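Protein argonaute (Methanocaldococcus jannaschii, PDB 5G5S) cuts single-stranded target DNA, using short 5'-phosphorylated single-stranded DNA guides to find complementary sequences, and may defend the cell against invading genetic elements. Local coordinates at residues 170-182 with 439-451. Numbering follows the deposited sequence.
Sequences FVNRDKALLEEYV and KDNDYYEILKKQL
N172, the positive-phi residue of the Schellman motif that closes the preceding helix, brings its amide ND2 to 3.6 Å from OD1 of D440, with the amide and carboxylate planes nearly perpendicular. D174 faces two ways: OD1 caps the next helix by accepting from A176 N through its anti lone pair, while OD2 lies at the edge of the Y443 ring, close to its plane. A176 sets its methyl against I446, whose CD1 also reaches the A176 carbonyl oxygen. L177 lies across Y443. With CG beside the backbone N (chi1 -82°), the leucine end swings toward the tyrosine, although its CB does not itself point there. L177 CD2 sits over the centre of the Y443 ring, 3.8 Å from its centroid, in a CH-pi contact; L177 CD1 lies 3.5 Å from Y443 CZ. The extended side chain of E179 crosses K449 at about a right angle and forms a salt bridge, E179 OE1 to K449 NZ 2.8 Å. That ammonium also donates to the backbone carbonyl of K698, so two oxygens grip it. E180, bent at chi2 (-47°), folds over helix 442-451: E180 CG packs 3.6 Å from I446 CD1, and E180 OE1 lies 3.3 Å from E445 CB. D442 brings like charge near E180, which K449 and, weakly, K698 probably ease; E445 pairs weakly with K448. Y181 OH lies 3.5 Å from D442 OD2. The helices, crossing at 93°, form a PAZ–Mid interface of the bilobal Argonaute fold; guide binding separates these domains, opening a channel probably for target DNA.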
ATOM      1  N   PHE A 170       9.416  11.086  20.280  1.00 76.62           N
ATOM      2  CA  PHE A 170       8.192  11.288  19.527  1.00 74.52           C
ATOM      3  C   PHE A 170       7.138  10.263  19.932  1.00 79.48           C
ATOM      4  O   PHE A 170       5.975  10.632  20.138  1.00 78.67           O
ATOM      5  CB  PHE A 170       8.479  11.273  18.013  1.00 75.52           C
ATOM      6  CG  PHE A 170       7.260  11.539  17.172  1.00 76.32           C
ATOM      7  CD1 PHE A 170       6.790  12.835  16.989  1.00 79.12           C
ATOM      8  CD2 PHE A 170       6.536  10.491  16.620  1.00 77.80           C
ATOM      9  CE1 PHE A 170       5.641  13.079  16.234  1.00 79.69           C
ATOM     10  CE2 PHE A 170       5.384  10.737  15.876  1.00 80.67           C
ATOM     11  CZ  PHE A 170       4.953  12.030  15.673  1.00 78.63           C
ATOM     12  N   VAL A 171       7.557   8.985  20.088  1.00 78.00           N
ATOM     13  CA  VAL A 171       6.673   7.875  20.482  1.00 78.53           C
ATOM     14  C   VAL A 171       6.469   7.795  22.019  1.00 84.60           C
ATOM     15  O   VAL A 171       6.176   6.726  22.559  1.00 85.39           O
ATOM     16  CB  VAL A 171       7.031   6.514  19.802  1.00 83.30           C
ATOM     17  CG1 VAL A 171       6.951   6.623  18.283  1.00 82.68           C
ATOM     18  CG2 VAL A 171       8.397   5.979  20.241  1.00 84.70           C
ATOM     19  N   ASN A 172       6.619   8.958  22.706  1.00 82.11           N
ATOM     20  CA  ASN A 172       6.469   9.177  24.153  1.00 83.27           C
ATOM     21  C   ASN A 172       7.211   8.145  25.010  1.00 88.51           C
ATOM     22  O   ASN A 172       6.725   7.745  26.068  1.00 89.07           O
ATOM     23  CB  ASN A 172       4.980   9.303  24.535  1.00 85.68           C
ATOM     24  CG  ASN A 172       4.324  10.576  24.037  1.00104.92           C
ATOM     25  OD1 ASN A 172       4.774  11.706  24.320  1.00 96.52           O
ATOM     26  ND2 ASN A 172       3.227  10.417  23.304  1.00 92.02           N
ATOM     27  N   ARG A 173       8.401   7.726  24.538  1.00 85.92           N
ATOM     28  CA  ARG A 173       9.260   6.725  25.162  1.00 88.24           C
ATOM     29  C   ARG A 173       8.502   5.435  25.568  1.00 94.06           C
ATOM     30  O   ARG A 173       8.683   4.919  26.678  1.00 97.21           O
ATOM     31  CB  ARG A 173      10.120   7.329  26.287  1.00 90.94           C
ATOM     32  CG  ARG A 173      11.112   8.379  25.783  1.00100.79           C
ATOM     33  CD  ARG A 173      12.161   8.726  26.812  1.00112.08           C
ATOM     34  NE  ARG A 173      13.267   9.483  26.224  1.00116.27           N
ATOM     35  CZ  ARG A 173      14.405   9.766  26.854  1.00130.74           C
ATOM     36  NH1 ARG A 173      14.600   9.360  28.104  1.00119.08           N
ATOM     37  NH2 ARG A 173      15.357  10.452  26.238  1.00115.60           N
ATOM     38  N   ASP A 174       7.679   4.902  24.625  1.00 87.98           N
ATOM     39  CA  ASP A 174       6.852   3.699  24.776  1.00 88.11           C
ATOM     40  C   ASP A 174       7.161   2.705  23.644  1.00 93.71           C
ATOM     41  O   ASP A 174       6.944   3.032  22.473  1.00 92.50           O
ATOM     42  CB  ASP A 174       5.357   4.090  24.750  1.00 87.18           C
ATOM     43  CG  ASP A 174       4.395   3.107  25.405  1.00 95.48           C
ATOM     44  OD1 ASP A 174       4.448   1.899  25.064  1.00 96.21           O
ATOM     45  OD2 ASP A 174       3.544   3.557  26.208  1.00 99.06           O
ATOM     46  N   LYS A 175       7.644   1.489  23.991  1.00 92.88           N
ATOM     47  CA  LYS A 175       7.992   0.429  23.029  1.00 94.72           C
ATOM     48  C   LYS A 175       6.804  -0.012  22.165  1.00 97.10           C
ATOM     49  O   LYS A 175       6.991  -0.380  21.002  1.00 97.21           O
ATOM     50  CB  LYS A 175       8.609  -0.782  23.748  1.00101.73           C
ATOM     51  N   ALA A 176       5.586   0.032  22.739  1.00 92.03           N
ATOM     52  CA  ALA A 176       4.344  -0.323  22.050  1.00 90.38           C
ATOM     53  C   ALA A 176       4.024   0.690  20.937  1.00 91.29           C
ATOM     54  O   ALA A 176       3.742   0.264  19.820  1.00 91.53           O
ATOM     55  CB  ALA A 176       3.197  -0.413  23.039  1.00 89.97           C
ATOM     56  N   LEU A 177       4.127   2.017  21.221  1.00 85.01           N
ATOM     57  CA  LEU A 177       3.875   3.079  20.239  1.00 82.65           C
ATOM     58  C   LEU A 177       4.846   2.997  19.082  1.00 85.49           C
ATOM     59  O   LEU A 177       4.473   3.326  17.959  1.00 85.49           O
ATOM     60  CB  LEU A 177       3.943   4.491  20.856  1.00 81.26           C
ATOM     61  CG  LEU A 177       2.719   5.043  21.604  1.00 85.71           C
ATOM     62  CD1 LEU A 177       2.840   6.540  21.765  1.00 85.01           C
ATOM     63  CD2 LEU A 177       1.400   4.742  20.879  1.00 88.31           C
ATOM     64  N   LEU A 178       6.085   2.549  19.351  1.00 81.04           N
ATOM     65  CA  LEU A 178       7.121   2.358  18.343  1.00 80.98           C
ATOM     66  C   LEU A 178       6.700   1.310  17.297  1.00 85.67           C
ATOM     67  O   LEU A 178       6.931   1.519  16.108  1.00 84.57           O
ATOM     68  CB  LEU A 178       8.454   1.969  19.002  1.00 82.66           C
ATOM     69  CG  LEU A 178       9.698   2.087  18.126  1.00 87.67           C
ATOM     70  CD1 LEU A 178       9.986   3.532  17.763  1.00 84.51           C
ATOM     71  CD2 LEU A 178      10.901   1.477  18.804  1.00 92.88           C
ATOM     72  N   GLU A 179       6.044   0.216  17.741  1.00 84.61           N
ATOM     73  CA  GLU A 179       5.550  -0.870  16.876  1.00 87.16           C
ATOM     74  C   GLU A 179       4.507  -0.366  15.871  1.00 89.46           C
ATOM     75  O   GLU A 179       4.482  -0.831  14.735  1.00 91.37           O
ATOM     76  CB  GLU A 179       5.003  -2.045  17.705  1.00 90.41           C
ATOM     77  CG  GLU A 179       6.046  -2.659  18.626  1.00101.10           C
ATOM     78  CD  GLU A 179       5.628  -3.812  19.517  1.00122.16           C
ATOM     79  OE1 GLU A 179       4.415  -3.966  19.792  1.00119.89           O
ATOM     80  OE2 GLU A 179       6.533  -4.541  19.978  1.00118.29           O
ATOM     81  N   GLU A 180       3.698   0.632  16.270  1.00 82.52           N
ATOM     82  CA  GLU A 180       2.693   1.275  15.421  1.00 80.99           C
ATOM     83  C   GLU A 180       3.321   2.051  14.247  1.00 85.71           C
ATOM     84  O   GLU A 180       2.598   2.467  13.341  1.00 85.01           O
ATOM     85  CB  GLU A 180       1.811   2.213  16.262  1.00 79.09           C
ATOM     86  CG  GLU A 180       0.698   1.508  17.014  1.00 87.93           C
ATOM     87  CD  GLU A 180      -0.118   0.521  16.204  1.00105.46           C
ATOM     88  OE1 GLU A 180      -0.667   0.917  15.149  1.00 94.26           O
ATOM     89  OE2 GLU A 180      -0.181  -0.662  16.612  1.00102.69           O
ATOM     90  N   TYR A 181       4.658   2.261  14.285  1.00 83.05           N
ATOM     91  CA  TYR A 181       5.428   2.972  13.266  1.00 82.94           C
ATOM     92  C   TYR A 181       6.101   2.050  12.246  1.00 88.74           C
ATOM     93  O   TYR A 181       6.750   2.535  11.320  1.00 88.72           O
ATOM     94  CB  TYR A 181       6.362   4.037  13.895  1.00 82.80           C
ATOM     95  CG  TYR A 181       5.576   5.236  14.381  1.00 82.54           C
ATOM     96  CD1 TYR A 181       4.919   5.212  15.607  1.00 83.56           C
ATOM     97  CD2 TYR A 181       5.372   6.339  13.557  1.00 82.89           C
ATOM     98  CE1 TYR A 181       4.117   6.274  16.023  1.00 83.28           C
ATOM     99  CE2 TYR A 181       4.573   7.408  13.960  1.00 82.60           C
ATOM    100  CZ  TYR A 181       3.955   7.375  15.200  1.00 90.34           C
ATOM    101  OH  TYR A 181       3.162   8.420  15.603  1.00 90.16           O
ATOM    102  N   VAL A 182       5.871   0.723  12.370  1.00 87.67           N
ATOM    103  CA  VAL A 182       6.354  -0.268  11.403  1.00 92.30           C
ATOM    104  C   VAL A 182       5.637   0.023  10.060  1.00 98.40           C
ATOM    105  O   VAL A 182       4.409   0.134  10.026  1.00 97.27           O
ATOM    106  CB  VAL A 182       6.152  -1.735  11.881  1.00 98.74           C
ATOM    107  CG1 VAL A 182       6.493  -2.724  10.778  1.00103.29           C
ATOM    108  CG2 VAL A 182       6.978  -2.031  13.128  1.00 98.37           C
ATOM    109  N   LYS A 439      -2.050  12.014  17.674  1.00100.75           N
ATOM    110  CA  LYS A 439      -0.991  11.018  17.611  1.00 99.80           C
ATOM    111  C   LYS A 439      -1.283   9.893  18.592  1.00101.18           C
ATOM    112  O   LYS A 439      -1.036   8.731  18.299  1.00 98.20           O
ATOM    113  CB  LYS A 439       0.362  11.652  17.930  1.00106.94           C
ATOM    114  N   ASP A 440      -1.787  10.245  19.764  1.00 98.45           N
ATOM    115  CA  ASP A 440      -2.156   9.265  20.783  1.00 96.84           C
ATOM    116  C   ASP A 440      -3.233   8.269  20.335  1.00 95.33           C
ATOM    117  O   ASP A 440      -3.451   7.287  21.038  1.00 94.51           O
ATOM    118  CB  ASP A 440      -2.536   9.962  22.111  1.00102.29           C
ATOM    119  CG  ASP A 440      -1.385  10.475  22.970  1.00116.17           C
ATOM    120  OD1 ASP A 440      -0.257  10.619  22.439  1.00116.80           O
ATOM    121  OD2 ASP A 440      -1.620  10.764  24.167  1.00126.43           O
ATOM    122  N   ASN A 441      -3.874   8.486  19.158  1.00 88.90           N
ATOM    123  CA  ASN A 441      -4.871   7.564  18.573  1.00 84.14           C
ATOM    124  C   ASN A 441      -4.281   6.157  18.339  1.00 84.02           C
ATOM    125  O   ASN A 441      -5.023   5.181  18.285  1.00 80.91           O
ATOM    126  CB  ASN A 441      -5.438   8.115  17.257  1.00 81.85           C
ATOM    127  CG  ASN A 441      -6.604   9.064  17.399  1.00109.06           C
ATOM    128  OD1 ASN A 441      -7.407   8.993  18.345  1.00100.82           O
ATOM    129  ND2 ASN A 441      -6.757   9.946  16.417  1.00103.77           N
ATOM    130  N   ASP A 442      -2.939   6.064  18.225  1.00 80.92           N
ATOM    131  CA  ASP A 442      -2.195   4.816  18.072  1.00 78.46           C
ATOM    132  C   ASP A 442      -2.339   3.907  19.299  1.00 80.70           C
ATOM    133  O   ASP A 442      -2.191   2.693  19.161  1.00 78.17           O
ATOM    134  CB  ASP A 442      -0.721   5.094  17.736  1.00 82.36           C
ATOM    135  CG  ASP A 442      -0.480   5.495  16.284  1.00 93.34           C
ATOM    136  OD1 ASP A 442      -1.220   5.000  15.394  1.00 90.75           O
ATOM    137  OD2 ASP A 442       0.467   6.270  16.033  1.00101.97           O
ATOM    138  N   TYR A 443      -2.664   4.488  20.487  1.00 79.12           N
ATOM    139  CA  TYR A 443      -2.907   3.734  21.718  1.00 79.84           C
ATOM    140  C   TYR A 443      -4.163   2.870  21.566  1.00 81.87           C
ATOM    141  O   TYR A 443      -4.221   1.782  22.131  1.00 81.79           O
ATOM    142  CB  TYR A 443      -3.015   4.656  22.946  1.00 84.98           C
ATOM    143  CG  TYR A 443      -1.692   5.173  23.482  1.00 90.15           C
ATOM    144  CD1 TYR A 443      -0.738   4.302  24.002  1.00 93.17           C
ATOM    145  CD2 TYR A 443      -1.430   6.539  23.547  1.00 93.90           C
ATOM    146  CE1 TYR A 443       0.470   4.773  24.515  1.00 98.70           C
ATOM    147  CE2 TYR A 443      -0.233   7.024  24.073  1.00 99.12           C
ATOM    148  CZ  TYR A 443       0.714   6.137  24.562  1.00109.72           C
ATOM    149  OH  TYR A 443       1.898   6.614  25.081  1.00116.34           O
ATOM    150  N   TYR A 444      -5.142   3.330  20.757  1.00 77.83           N
ATOM    151  CA  TYR A 444      -6.357   2.571  20.442  1.00 75.28           C
ATOM    152  C   TYR A 444      -6.012   1.357  19.586  1.00 76.04           C
ATOM    153  O   TYR A 444      -6.612   0.296  19.759  1.00 74.03           O
ATOM    154  CB  TYR A 444      -7.411   3.448  19.743  1.00 75.21           C
ATOM    155  CG  TYR A 444      -8.016   4.529  20.622  1.00 78.86           C
ATOM    156  CD1 TYR A 444      -8.615   4.213  21.840  1.00 82.92           C
ATOM    157  CD2 TYR A 444      -8.070   5.852  20.193  1.00 80.18           C
ATOM    158  CE1 TYR A 444      -9.187   5.203  22.644  1.00 87.10           C
ATOM    159  CE2 TYR A 444      -8.667   6.843  20.972  1.00 83.65           C
ATOM    160  CZ  TYR A 444      -9.210   6.515  22.203  1.00 91.90           C
ATOM    161  OH  TYR A 444      -9.790   7.483  22.977  1.00 93.94           O
ATOM    162  N   GLU A 445      -5.014   1.507  18.688  1.00 73.15           N
ATOM    163  CA  GLU A 445      -4.501   0.430  17.830  1.00 70.86           C
ATOM    164  C   GLU A 445      -3.692  -0.561  18.693  1.00 76.89           C
ATOM    165  O   GLU A 445      -3.724  -1.768  18.435  1.00 74.98           O
ATOM    166  CB  GLU A 445      -3.637   1.000  16.685  1.00 71.47           C
ATOM    167  CG  GLU A 445      -4.396   1.814  15.641  1.00 77.09           C
ATOM    168  CD  GLU A 445      -5.466   1.065  14.871  1.00 92.30           C
ATOM    169  OE1 GLU A 445      -5.213  -0.086  14.443  1.00 84.27           O
ATOM    170  OE2 GLU A 445      -6.569   1.633  14.705  1.00 91.51           O
ATOM    171  N   ILE A 446      -2.989  -0.040  19.733  1.00 76.85           N
ATOM    172  CA  ILE A 446      -2.242  -0.849  20.711  1.00 79.62           C
ATOM    173  C   ILE A 446      -3.240  -1.725  21.463  1.00 82.65           C
ATOM    174  O   ILE A 446      -2.986  -2.916  21.635  1.00 82.51           O
ATOM    175  CB  ILE A 446      -1.346   0.021  21.659  1.00 86.86           C
ATOM    176  CG1 ILE A 446      -0.136   0.619  20.911  1.00 88.06           C
ATOM    177  CG2 ILE A 446      -0.896  -0.720  22.932  1.00 90.87           C
ATOM    178  CD1 ILE A 446       0.696  -0.398  20.102  1.00100.62           C
ATOM    179  N   LEU A 447      -4.396  -1.141  21.846  1.00 79.26           N
ATOM    180  CA  LEU A 447      -5.474  -1.839  22.542  1.00 79.32           C
ATOM    181  C   LEU A 447      -6.032  -2.988  21.704  1.00 79.62           C
ATOM    182  O   LEU A 447      -6.154  -4.085  22.221  1.00 80.82           O
ATOM    183  CB  LEU A 447      -6.591  -0.871  22.999  1.00 80.01           C
ATOM    184  CG  LEU A 447      -7.667  -1.462  23.944  1.00 85.84           C
ATOM    185  CD1 LEU A 447      -7.080  -1.840  25.290  1.00 89.63           C
ATOM    186  CD2 LEU A 447      -8.827  -0.505  24.132  1.00 87.25           C
ATOM    187  N   LYS A 448      -6.310  -2.759  20.412  1.00 73.58           N
ATOM    188  CA  LYS A 448      -6.834  -3.789  19.501  1.00 70.19           C
ATOM    189  C   LYS A 448      -5.907  -4.997  19.354  1.00 72.92           C
ATOM    190  O   LYS A 448      -6.363  -6.144  19.423  1.00 72.70           O
ATOM    191  CB  LYS A 448      -7.133  -3.202  18.128  1.00 68.10           C
ATOM    192  CG  LYS A 448      -8.307  -2.243  18.122  1.00 72.27           C
ATOM    193  CD  LYS A 448      -8.890  -2.080  16.718  1.00 75.36           C
ATOM    194  CE  LYS A 448      -8.021  -1.301  15.766  1.00 73.98           C
ATOM    195  NZ  LYS A 448      -8.744  -1.022  14.496  1.00 84.89           N
ATOM    196  N   LYS A 449      -4.618  -4.716  19.130  1.00 68.57           N
ATOM    197  CA  LYS A 449      -3.550  -5.687  18.947  1.00 69.22           C
ATOM    198  C   LYS A 449      -3.423  -6.610  20.168  1.00 76.80           C
ATOM    199  O   LYS A 449      -3.512  -7.827  20.017  1.00 75.89           O
ATOM    200  CB  LYS A 449      -2.237  -4.950  18.633  1.00 70.92           C
ATOM    201  CG  LYS A 449      -1.041  -5.842  18.362  1.00 72.56           C
ATOM    202  CD  LYS A 449       0.164  -5.008  17.986  1.00 83.35           C
ATOM    203  CE  LYS A 449       0.987  -4.529  19.158  1.00 92.09           C
ATOM    204  NZ  LYS A 449       1.893  -3.415  18.766  1.00 99.50           N
ATOM    205  N   GLN A 450      -3.251  -6.019  21.361  1.00 78.37           N
ATOM    206  CA  GLN A 450      -3.125  -6.708  22.654  1.00 83.19           C
ATOM    207  C   GLN A 450      -4.391  -7.470  23.048  1.00 88.59           C
ATOM    208  O   GLN A 450      -4.304  -8.467  23.766  1.00 91.74           O
ATOM    209  CB  GLN A 450      -2.715  -5.729  23.768  1.00 87.66           C
ATOM    210  CG  GLN A 450      -1.270  -5.240  23.660  1.00108.53           C
ATOM    211  CD  GLN A 450      -0.756  -4.610  24.934  1.00132.36           C
ATOM    212  OE1 GLN A 450      -1.482  -3.940  25.677  1.00129.23           O
ATOM    213  NE2 GLN A 450       0.529  -4.797  25.199  1.00127.55           N
ATOM    214  N   LEU A 451      -5.559  -6.978  22.601  1.00 83.06           N
ATOM    215  CA  LEU A 451      -6.877  -7.577  22.805  1.00 83.31           C
ATOM    216  C   LEU A 451      -6.943  -8.871  21.989  1.00 86.38           C
ATOM    217  O   LEU A 451      -7.426  -9.876  22.500  1.00 88.66           O
ATOM    218  CB  LEU A 451      -7.962  -6.597  22.316  1.00 81.20           C
ATOM    219  CG  LEU A 451      -9.114  -6.191  23.246  1.00 87.60           C
ATOM    220  CD1 LEU A 451      -8.697  -6.102  24.692  1.00 91.43           C
ATOM    221  CD2 LEU A 451      -9.706  -4.875  22.800  1.00 87.65           C
TER